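Local atomic coordinates of Exo-beta-1,4-mannosidase (Rhizomucor miehei, PDB entry 4LYP), a protein that probably removes mannose residues from the non-reducing ends of beta-1,4-linked mannosides, as a secreted family 5 glycoside hydrolase. Residues Asn151-Ser156 with Ala236-Glu241. Residues are numbered along the deposited sequence; the frame is centred on the assembly and turned at random.
Sequences NFWQWS and ANEPQE. With GAI (guanidine), chain C.
Trp153 and Asn151 give residues 151-156 their main polar links to residues 236-241. Trp153 NE1 donates to Glu238 OE1 at 2.8 Å. The bond is bent, 142° at the hydrogen, and reaches the anti side of OE1, with ring and carboxylate nearly perpendicular. Asn237 ND2 donates to Asn151 OD1 at 3.0 Å, from above the carbonyl plane of Asn151 but within its own amide plane. The same OD1 also takes a weak bond from Trp153 N, while Asn151 ND2 binds Ser156 OG. Both ends of the Asn151 amide are therefore held, which fixes its rotation. Between the backbones, Phe152 N donates to Asn237 O at 2.9 Å, within a single bridge of Asn151 and Asn237.

The nonpolar contact is centred on Gln240. Its CG sits over one face of the Phe152 ring, 3.5 Å from the centroid, as a CH-pi contact. The chain bends at chi2 (-65°). This brings CD within 3.6 Å of Trp153 CZ2 and lets NE2 bond back to Glu238 O.

Guanidine lies in the pocket beside Trp153 and Glu238. Its N2 and N1 donate to Glu238 OE1 and OE2 respectively, each at 2.8 Å. An Asn-Glu pair after the fourth barrel strand carries the general acid/base in family 5 enzymes, consistent with Glu238 in that role and Glu337 nearby as nucleophile.

Polar ends of the contact have partners beyond it: Arg97 for Asn237 OD1, His291 for Glu238 OE2 and Glu268 for Gln240 NE2. The contact joins the loops that follow the neighbouring parallel strands 144-148 and 230-234 of the TIM barrel. Helix 181-193 packs against Phe152 and Trp153, and Phe159 of helix 158-167 touches Phe152 and Ala236.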
loop_
_atom_site.group_PDB
_atom_site.type_symbol
_atom_site.label_atom_id
_atom_site.label_comp_id
_atom_site.label_asym_id
_atom_site.label_seq_id
_atom_site.Cartn_x
_atom_site.Cartn_y
_atom_site.Cartn_z
ATOM N N ASN A 151 6.730 -4.758 6.047
ATOM C CA ASN A 151 7.068 -4.728 4.610
ATOM C C ASN A 151 8.017 -5.841 4.328
ATOM O O ASN A 151 9.042 -5.952 5.024
ATOM C CB ASN A 151 7.704 -3.381 4.268
ATOM C CG ASN A 151 7.867 -3.106 2.787
ATOM O OD1 ASN A 151 7.465 -3.891 1.909
ATOM N ND2 ASN A 151 8.398 -1.935 2.514
ATOM N N PHE A 152 7.747 -6.696 3.370
ATOM C CA PHE A 152 8.759 -7.664 2.965
ATOM C C PHE A 152 9.985 -6.905 2.454
ATOM O O PHE A 152 11.126 -7.389 2.665
ATOM C CB PHE A 152 8.195 -8.611 1.919
ATOM C CG PHE A 152 9.169 -9.709 1.610
ATOM C CD1 PHE A 152 9.222 -10.843 2.433
ATOM C CD2 PHE A 152 10.113 -9.586 0.565
ATOM C CE1 PHE A 152 10.151 -11.834 2.216
ATOM C CE2 PHE A 152 11.062 -10.606 0.345
ATOM C CZ PHE A 152 11.062 -11.729 1.193
ATOM N N TRP A 153 9.759 -5.851 1.677
ATOM C CA TRP A 153 10.809 -5.208 0.925
ATOM C C TRP A 153 11.590 -4.209 1.740
ATOM O O TRP A 153 11.282 -3.849 2.903
ATOM C CB TRP A 153 10.237 -4.589 -0.364
ATOM C CG TRP A 153 9.565 -5.622 -1.191
ATOM C CD1 TRP A 153 8.211 -5.739 -1.415
ATOM C CD2 TRP A 153 10.160 -6.743 -1.871
ATOM N NE1 TRP A 153 7.935 -6.878 -2.167
ATOM C CE2 TRP A 153 9.123 -7.497 -2.463
ATOM C CE3 TRP A 153 11.506 -7.198 -2.000
ATOM C CZ2 TRP A 153 9.366 -8.671 -3.173
ATOM C CZ3 TRP A 153 11.723 -8.389 -2.681
ATOM C CH2 TRP A 153 10.674 -9.124 -3.274
ATOM N N GLN A 154 12.645 -3.678 1.094
ATOM C CA GLN A 154 13.716 -2.953 1.807
ATOM C C GLN A 154 13.476 -1.485 1.975
ATOM O O GLN A 154 14.232 -0.811 2.695
ATOM C CB GLN A 154 15.056 -3.176 1.078
ATOM C CG GLN A 154 15.225 -2.504 -0.305
ATOM C CD GLN A 154 14.647 -3.291 -1.484
ATOM O OE1 GLN A 154 13.666 -4.047 -1.382
ATOM N NE2 GLN A 154 15.272 -3.087 -2.662
ATOM N N TRP A 155 12.427 -0.920 1.363
ATOM C CA TRP A 155 12.256 0.555 1.310
ATOM C C TRP A 155 11.744 1.158 2.552
ATOM O O TRP A 155 11.744 2.380 2.713
ATOM C CB TRP A 155 11.476 0.929 0.080
ATOM C CG TRP A 155 10.124 0.287 -0.103
ATOM C CD1 TRP A 155 9.814 -0.808 -0.910
ATOM C CD2 TRP A 155 8.850 0.783 0.466
ATOM N NE1 TRP A 155 8.465 -1.029 -0.870
ATOM C CE2 TRP A 155 7.833 -0.078 -0.074
ATOM C CE3 TRP A 155 8.480 1.793 1.335
ATOM C CZ2 TRP A 155 6.485 0.078 0.228
ATOM C CZ3 TRP A 155 7.153 1.960 1.609
ATOM C CH2 TRP A 155 6.140 1.103 1.063
ATOM N N SER A 156 11.345 0.317 3.532
ATOM C CA SER A 156 11.026 0.772 4.869
ATOM C C SER A 156 11.870 -0.014 5.892
ATOM O O SER A 156 11.478 -0.144 7.064
ATOM C CB SER A 156 9.528 0.645 5.156
ATOM O OG SER A 156 9.139 -0.714 5.018
ATOM N N ALA A 236 1.536 -7.021 6.383
ATOM C CA ALA A 236 2.766 -6.503 5.819
ATOM C C ALA A 236 2.534 -6.356 4.338
ATOM O O ALA A 236 1.730 -7.024 3.711
ATOM C CB ALA A 236 3.983 -7.447 6.038
ATOM N N ASN A 237 3.354 -5.488 3.712
ATOM C CA ASN A 237 3.346 -5.343 2.256
ATOM C C ASN A 237 4.058 -6.581 1.630
ATOM O O ASN A 237 5.263 -6.785 1.826
ATOM C CB ASN A 237 4.097 -4.069 1.884
ATOM C CG ASN A 237 4.129 -3.871 0.419
ATOM O OD1 ASN A 237 3.061 -3.931 -0.255
ATOM N ND2 ASN A 237 5.299 -3.646 -0.136
ATOM N N GLU A 238 3.285 -7.352 0.848
ATOM C CA GLU A 238 3.817 -8.386 -0.074
ATOM C C GLU A 238 4.659 -9.473 0.607
ATOM O O GLU A 238 5.763 -9.742 0.163
ATOM C CB GLU A 238 4.570 -7.754 -1.217
ATOM C CG GLU A 238 3.734 -6.739 -2.004
ATOM C CD GLU A 238 4.357 -6.321 -3.289
ATOM O OE1 GLU A 238 5.518 -6.742 -3.603
ATOM O OE2 GLU A 238 3.668 -5.603 -4.086
ATOM N N PRO A 239 4.131 -10.197 1.601
ATOM C CA PRO A 239 4.869 -11.396 2.018
ATOM C C PRO A 239 5.120 -12.320 0.825
ATOM O O PRO A 239 4.255 -12.486 -0.014
ATOM C CB PRO A 239 3.942 -12.056 3.043
ATOM C CG PRO A 239 2.928 -11.040 3.405
ATOM C CD PRO A 239 2.807 -10.098 2.231
ATOM N N GLN A 240 6.314 -12.926 0.731
ATOM C CA GLN A 240 6.708 -13.755 -0.402
ATOM C C GLN A 240 6.593 -15.240 -0.051
ATOM O O GLN A 240 7.451 -15.815 0.607
ATOM C CB GLN A 240 8.121 -13.400 -0.864
ATOM C CG GLN A 240 8.299 -11.937 -1.301
ATOM C CD GLN A 240 7.475 -11.630 -2.530
ATOM O OE1 GLN A 240 7.726 -12.183 -3.618
ATOM N NE2 GLN A 240 6.431 -10.811 -2.404
ATOM N N GLU A 241 5.498 -15.864 -0.501
ATOM C CA GLU A 241 5.262 -17.317 -0.243
ATOM C C GLU A 241 5.454 -17.644 1.240
ATOM O O GLU A 241 6.151 -18.635 1.553
ATOM C CB GLU A 241 6.155 -18.140 -1.185
ATOM C CG GLU A 241 5.731 -17.858 -2.627
ATOM C CD GLU A 241 5.909 -19.074 -3.504
ATOM O OE1 GLU A 241 5.095 -20.093 -3.489
ATOM O OE2 GLU A 241 6.902 -19.081 -4.151
HETATM C C GAI C . 7.002 -4.814 -5.966
HETATM N N1 GAI C . 5.690 -4.621 -5.831
HETATM N N2 GAI C . 7.464 -5.954 -5.426
HETATM N N3 GAI C . 7.797 -3.954 -6.497
#